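PDB 4H51: aspartate aminotransferase from Leishmania major, which probably catalyses pyridoxal-phosphate-dependent transfer of the amino group between L-aspartate and 2-oxoglutarate, working as a homodimer. Local coordinates for residues B[137-142]-B[186-191]; B[90-95]-B[311-316]. All blocks are in the same frame, centred on the assembly; numbering follows the deposited sequence.

Interaction 1: residues B[137-142]-B[186-191]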
loop_
_atom_site.group_PDB
_atom_site.type_symbol
_atom_site.label_atom_id
_atom_site.label_comp_id
_atom_site.label_asym_id
_atom_site.label_seq_id
_atom_site.Cartn_x
_atom_site.Cartn_y
_atom_site.Cartn_z
ATOM N N THR B 137 -19.579 -17.399 -6.209
ATOM C CA THR B 137 -21.034 -17.550 -6.359
ATOM C C THR B 137 -21.862 -16.375 -5.831
ATOM O O THR B 137 -22.800 -15.903 -6.490
ATOM C CB THR B 137 -21.476 -18.783 -5.540
ATOM O OG1 THR B 137 -20.843 -19.938 -6.084
ATOM C CG2 THR B 137 -22.888 -18.960 -5.624
ATOM N N THR B 138 -21.544 -15.945 -4.610
ATOM C CA THR B 138 -22.305 -14.886 -3.928
ATOM C C THR B 138 -22.182 -13.585 -4.731
ATOM O O THR B 138 -21.077 -13.145 -5.018
ATOM C CB THR B 138 -21.737 -14.668 -2.490
ATOM O OG1 THR B 138 -21.817 -15.868 -1.745
ATOM C CG2 THR B 138 -22.467 -13.584 -1.721
ATOM N N PRO B 139 -23.321 -12.965 -5.099
ATOM C CA PRO B 139 -23.247 -11.650 -5.756
ATOM C C PRO B 139 -22.685 -10.585 -4.838
ATOM O O PRO B 139 -22.952 -10.591 -3.613
ATOM C CB PRO B 139 -24.710 -11.340 -6.145
ATOM C CG PRO B 139 -25.546 -12.349 -5.475
ATOM C CD PRO B 139 -24.705 -13.360 -4.771
ATOM N N ILE B 140 -21.930 -9.661 -5.432
ATOM C CA ILE B 140 -21.499 -8.478 -4.763
ATOM C C ILE B 140 -22.024 -7.357 -5.626
ATOM O O ILE B 140 -21.795 -7.356 -6.854
ATOM C CB ILE B 140 -19.963 -8.449 -4.498
ATOM C CG1 ILE B 140 -19.500 -7.152 -3.855
ATOM C CG2 ILE B 140 -19.162 -8.667 -5.798
ATOM C CD1 ILE B 140 -18.171 -7.332 -3.111
ATOM N N TYR B 141 -22.738 -6.423 -4.983
ATOM C CA TYR B 141 -23.469 -5.396 -5.673
ATOM C C TYR B 141 -22.848 -4.013 -5.629
ATOM O O TYR B 141 -22.502 -3.510 -4.583
ATOM C CB TYR B 141 -24.884 -5.324 -5.116
ATOM C CG TYR B 141 -25.804 -6.392 -5.611
ATOM C CD1 TYR B 141 -25.896 -7.645 -4.985
ATOM C CD2 TYR B 141 -26.638 -6.138 -6.667
ATOM C CE1 TYR B 141 -26.741 -8.613 -5.484
ATOM C CE2 TYR B 141 -27.514 -7.075 -7.149
ATOM C CZ TYR B 141 -27.562 -8.310 -6.569
ATOM O OH TYR B 141 -28.475 -9.194 -7.091
ATOM N N LEU B 142 -22.792 -3.387 -6.796
ATOM C CA LEU B 142 -22.353 -2.018 -6.963
ATOM C C LEU B 142 -23.523 -1.145 -7.424
ATOM O O LEU B 142 -24.416 -1.618 -8.084
ATOM C CB LEU B 142 -21.261 -2.002 -8.034
ATOM C CG LEU B 142 -19.991 -2.840 -7.801
ATOM C CD1 LEU B 142 -19.015 -2.692 -8.979
ATOM C CD2 LEU B 142 -19.317 -2.399 -6.505
ATOM N N ALA B 186 -34.539 -8.586 -4.619
ATOM C CA ALA B 186 -34.416 -9.636 -5.639
ATOM C C ALA B 186 -33.107 -10.427 -5.487
ATOM O O ALA B 186 -33.007 -11.585 -5.871
ATOM C CB ALA B 186 -34.527 -9.042 -7.044
ATOM N N ALA B 187 -32.113 -9.814 -4.882
ATOM C CA ALA B 187 -30.872 -10.492 -4.583
ATOM C C ALA B 187 -31.116 -11.635 -3.631
ATOM O O ALA B 187 -31.964 -11.562 -2.748
ATOM C CB ALA B 187 -29.893 -9.517 -3.981
ATOM N N PRO B 188 -30.359 -12.710 -3.792
ATOM C CA PRO B 188 -30.470 -13.791 -2.828
ATOM C C PRO B 188 -30.051 -13.307 -1.461
ATOM O O PRO B 188 -29.210 -12.409 -1.357
ATOM C CB PRO B 188 -29.467 -14.845 -3.328
ATOM C CG PRO B 188 -28.586 -14.121 -4.263
ATOM C CD PRO B 188 -29.347 -12.966 -4.820
ATOM N N ASP B 189 -30.651 -13.872 -0.422
ATOM C CA ASP B 189 -30.268 -13.528 0.936
ATOM C C ASP B 189 -28.791 -13.756 1.110
ATOM O O ASP B 189 -28.225 -14.678 0.526
ATOM C CB ASP B 189 -30.965 -14.420 1.943
ATOM C CG ASP B 189 -32.420 -14.076 2.155
ATOM O OD1 ASP B 189 -33.069 -13.428 1.333
ATOM O OD2 ASP B 189 -32.943 -14.512 3.180
ATOM N N GLY B 190 -28.159 -12.921 1.926
ATOM C CA GLY B 190 -26.745 -13.036 2.179
ATOM C C GLY B 190 -25.860 -12.622 1.008
ATOM O O GLY B 190 -24.842 -13.246 0.789
ATOM N N SER B 191 -26.260 -11.613 0.251
ATOM C CA SER B 191 -25.401 -11.000 -0.745
ATOM C C SER B 191 -24.596 -9.839 -0.121
ATOM O O SER B 191 -24.848 -9.426 1.025
ATOM C CB SER B 191 -26.201 -10.475 -1.909
ATOM O OG SER B 191 -26.905 -11.513 -2.567
#

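Interaction 2: residues B[90-95]-B[311-316]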
loop_
_atom_site.group_PDB
_atom_site.type_symbol
_atom_site.label_atom_id
_atom_site.label_comp_id
_atom_site.label_asym_id
_atom_site.label_seq_id
_atom_site.Cartn_x
_atom_site.Cartn_y
_atom_site.Cartn_z
ATOM N N GLN B 90 -1.930 2.429 15.874
ATOM C CA GLN B 90 -3.181 2.273 16.637
ATOM C C GLN B 90 -3.863 3.598 17.028
ATOM O O GLN B 90 -5.080 3.670 16.954
ATOM C CB GLN B 90 -3.000 1.388 17.882
ATOM C CG GLN B 90 -4.294 0.724 18.370
ATOM C CD GLN B 90 -5.019 -0.073 17.309
ATOM O OE1 GLN B 90 -4.413 -0.878 16.610
ATOM N NE2 GLN B 90 -6.312 0.144 17.178
ATOM N N PRO B 91 -3.085 4.634 17.425
ATOM C CA PRO B 91 -3.746 5.885 17.770
ATOM C C PRO B 91 -4.510 6.493 16.573
ATOM O O PRO B 91 -5.663 7.001 16.723
ATOM C CB PRO B 91 -2.594 6.770 18.273
ATOM C CG PRO B 91 -1.621 5.800 18.857
ATOM C CD PRO B 91 -1.681 4.619 17.902
ATOM N N PHE B 92 -3.916 6.413 15.390
ATOM C CA PHE B 92 -4.607 6.847 14.183
ATOM C C PHE B 92 -5.885 6.034 14.018
ATOM O O PHE B 92 -6.984 6.579 13.832
ATOM C CB PHE B 92 -3.736 6.656 12.933
ATOM C CG PHE B 92 -4.514 6.715 11.651
ATOM C CD1 PHE B 92 -5.101 7.904 11.263
ATOM C CD2 PHE B 92 -4.677 5.612 10.868
ATOM C CE1 PHE B 92 -5.853 7.966 10.117
ATOM C CE2 PHE B 92 -5.422 5.663 9.700
ATOM C CZ PHE B 92 -6.001 6.850 9.324
ATOM N N ILE B 93 -5.753 4.725 14.084
ATOM C CA ILE B 93 -6.909 3.858 13.824
ATOM C C ILE B 93 -8.079 4.189 14.768
ATOM O O ILE B 93 -9.221 4.334 14.316
ATOM C CB ILE B 93 -6.551 2.368 13.970
ATOM C CG1 ILE B 93 -5.516 1.915 12.902
ATOM C CG2 ILE B 93 -7.828 1.489 13.930
ATOM C CD1 ILE B 93 -4.792 0.653 13.325
ATOM N N ASP B 94 -7.776 4.281 16.053
ATOM C CA ASP B 94 -8.790 4.568 17.096
ATOM C C ASP B 94 -9.482 5.896 16.876
ATOM O O ASP B 94 -10.730 5.971 16.920
ATOM C CB ASP B 94 -8.186 4.511 18.494
ATOM C CG ASP B 94 -7.728 3.101 18.869
ATOM O OD1 ASP B 94 -8.027 2.147 18.148
ATOM O OD2 ASP B 94 -7.026 2.956 19.876
ATOM N N GLU B 95 -8.701 6.939 16.613
ATOM C CA GLU B 95 -9.286 8.258 16.357
ATOM C C GLU B 95 -10.078 8.291 15.061
ATOM O O GLU B 95 -11.147 8.968 14.985
ATOM C CB GLU B 95 -8.230 9.370 16.335
ATOM C CG GLU B 95 -7.521 9.678 17.643
ATOM C CD GLU B 95 -8.399 10.259 18.740
ATOM O OE1 GLU B 95 -9.542 10.687 18.480
ATOM O OE2 GLU B 95 -7.882 10.311 19.868
ATOM N N ARG B 311 0.177 9.528 10.891
ATOM C CA ARG B 311 0.686 10.402 11.962
ATOM C C ARG B 311 0.140 11.811 11.827
ATOM O O ARG B 311 -0.287 12.414 12.823
ATOM C CB ARG B 311 2.199 10.391 11.965
ATOM C CG ARG B 311 2.826 9.094 12.480
ATOM C CD ARG B 311 4.320 9.329 12.775
ATOM N NE ARG B 311 5.068 8.075 12.817
ATOM C CZ ARG B 311 5.053 7.224 13.832
ATOM N NH1 ARG B 311 4.415 7.520 14.975
ATOM N NH2 ARG B 311 5.731 6.090 13.715
ATOM N N LEU B 312 0.152 12.365 10.610
ATOM C CA LEU B 312 -0.468 13.657 10.403
ATOM C C LEU B 312 -1.948 13.665 10.855
ATOM O O LEU B 312 -2.399 14.541 11.608
ATOM C CB LEU B 312 -0.387 14.103 8.934
ATOM C CG LEU B 312 0.982 14.516 8.351
ATOM C CD1 LEU B 312 0.915 14.654 6.823
ATOM C CD2 LEU B 312 1.502 15.813 9.013
ATOM N N ALA B 313 -2.699 12.685 10.377
ATOM C CA ALA B 313 -4.134 12.603 10.672
ATOM C C ALA B 313 -4.375 12.374 12.137
ATOM O O ALA B 313 -5.277 12.950 12.759
ATOM C CB ALA B 313 -4.766 11.493 9.871
ATOM N N HIS B 314 -3.569 11.520 12.744
ATOM C CA HIS B 314 -3.720 11.337 14.185
ATOM C C HIS B 314 -3.569 12.623 14.980
ATOM O O HIS B 314 -4.375 12.916 15.904
ATOM C CB HIS B 314 -2.736 10.313 14.736
ATOM C CG HIS B 314 -2.829 10.209 16.223
ATOM N ND1 HIS B 314 -1.887 10.708 17.049
ATOM C CD2 HIS B 314 -3.879 9.783 17.037
ATOM C CE1 HIS B 314 -2.272 10.537 18.323
ATOM N NE2 HIS B 314 -3.491 9.960 18.323
ATOM N N LEU B 315 -2.528 13.393 14.652
ATOM C CA LEU B 315 -2.280 14.671 15.322
ATOM C C LEU B 315 -3.463 15.612 15.178
ATOM O O LEU B 315 -3.877 16.253 16.181
ATOM C CB LEU B 315 -0.989 15.363 14.832
ATOM C CG LEU B 315 0.369 14.981 15.421
ATOM C CD1 LEU B 315 1.421 15.911 14.794
ATOM C CD2 LEU B 315 0.447 15.139 16.953
ATOM N N ILE B 316 -4.017 15.684 13.968
ATOM C CA ILE B 316 -5.131 16.577 13.661
ATOM C C ILE B 316 -6.433 16.115 14.367
ATOM O O ILE B 316 -7.196 16.921 14.856
ATOM C CB ILE B 316 -5.347 16.685 12.129
ATOM C CG1 ILE B 316 -4.124 17.419 11.481
ATOM C CG2 ILE B 316 -6.732 17.312 11.811
ATOM C CD1 ILE B 316 -3.989 17.260 9.977
HETATM O O HOH W 1 -5.247 9.603 20.357
#

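Interaction 1: residues B[137-142]-B[186-191]
P139 and S191 bring the two backbones closest, their CA atoms 5.5 Å apart, where strand 140-144 and the loop leading into its parallel neighbour, strand 192-196, start to run together. The sheet pairing begins just beyond, with P139 and Y141 both bonded to V192. Helix 177-186 has ended by A187, and the chain turns through P188 and G190. P139 lays its ring into this turn: its CG lies 3.7 Å from P188 CG, the two proline rings crossing obliquely, and 3.3 Å from S191 OG. That hydroxyl is directed back to its own loop, S191 OG donating to P188 O at 2.8 Å from 22° off the carbonyl plane. With CG anti to its carbonyl carbon (chi1 -78°), Y141 reaches the end of helix 177-186, where its OH comes 3.4 Å from A187 CB and its CE1 3.6 Å from the same methyl; S191 CB sits at the ring edge. T138 adds CG2, 3.5 Å from G190 O, while its OG1 bonds D134 O. No hydrogen bond crosses between the segments: mostly carbons meet, with two oxygens among them, and the S191 hydroxyl, satisfied within the helix-to-strand loop of this alpha/beta fold, needs no partner on 137-142.

Interaction 2: residues B[90-95]-B[311-316]
The imidazole of H314 receives P91 over one face: P91 CB stands 3.6 Å from the ring centroid, 24° off the normal, a CH-pi contact displaced toward the NE2 side, where CB to H314 NE2 is 3.3 Å. At the edge of the same ring, in its plane, a water lies 2.7 Å from H314 NE2 and donates to E95 OE2 at 2.8 Å. The F92 ring has the backbone N of H314 near its plane at the edge, and F92 CE1 touches A313 CB at 3.7 Å. H314 holds CG anti to its backbone N, which carries the imidazole across to the first turn of helix 90-101. There E95, bent at chi2, passes its CG 3.7 Å from H314 CD2, with carboxylate and ring planes 48° apart. The helix segments cross at 54° with their axes 8.6 Å apart, close enough for A313 to meet the phenyl ring. F92 also meets Q114 of strand 110-116 and the ring of F263, just after strand 258-262. The two helices of the class I aminotransferase fold are joined by ring and methyl packing inside and a water bridge outside, where the nearby carboxylate could favour a protonated imidazole.

Overall arrangement
Interactions 1 and 2 belong to the same subunit but lie far apart, with centres 35 Å and nearest atoms about 22 Å from each other, and they do not touch. In sequence, both segments of interaction 1 fall between those of interaction 2, so helices 90-101 and 307-318 bracket the chain that builds the whole mixed sheet. Interaction 1 lies at the start of two adjacent parallel strands of that sheet; interaction 2 packs helix against helix beside its edge strand, 110-116. The cofactor is carried by K265 as a pyridoxal-phosphate adduct; F92 meets F263, and A313 and I316 touch M267, two residues to either side of K265. Through L312 on Y81, helix 307-318 also touches the second subunit of the homodimer.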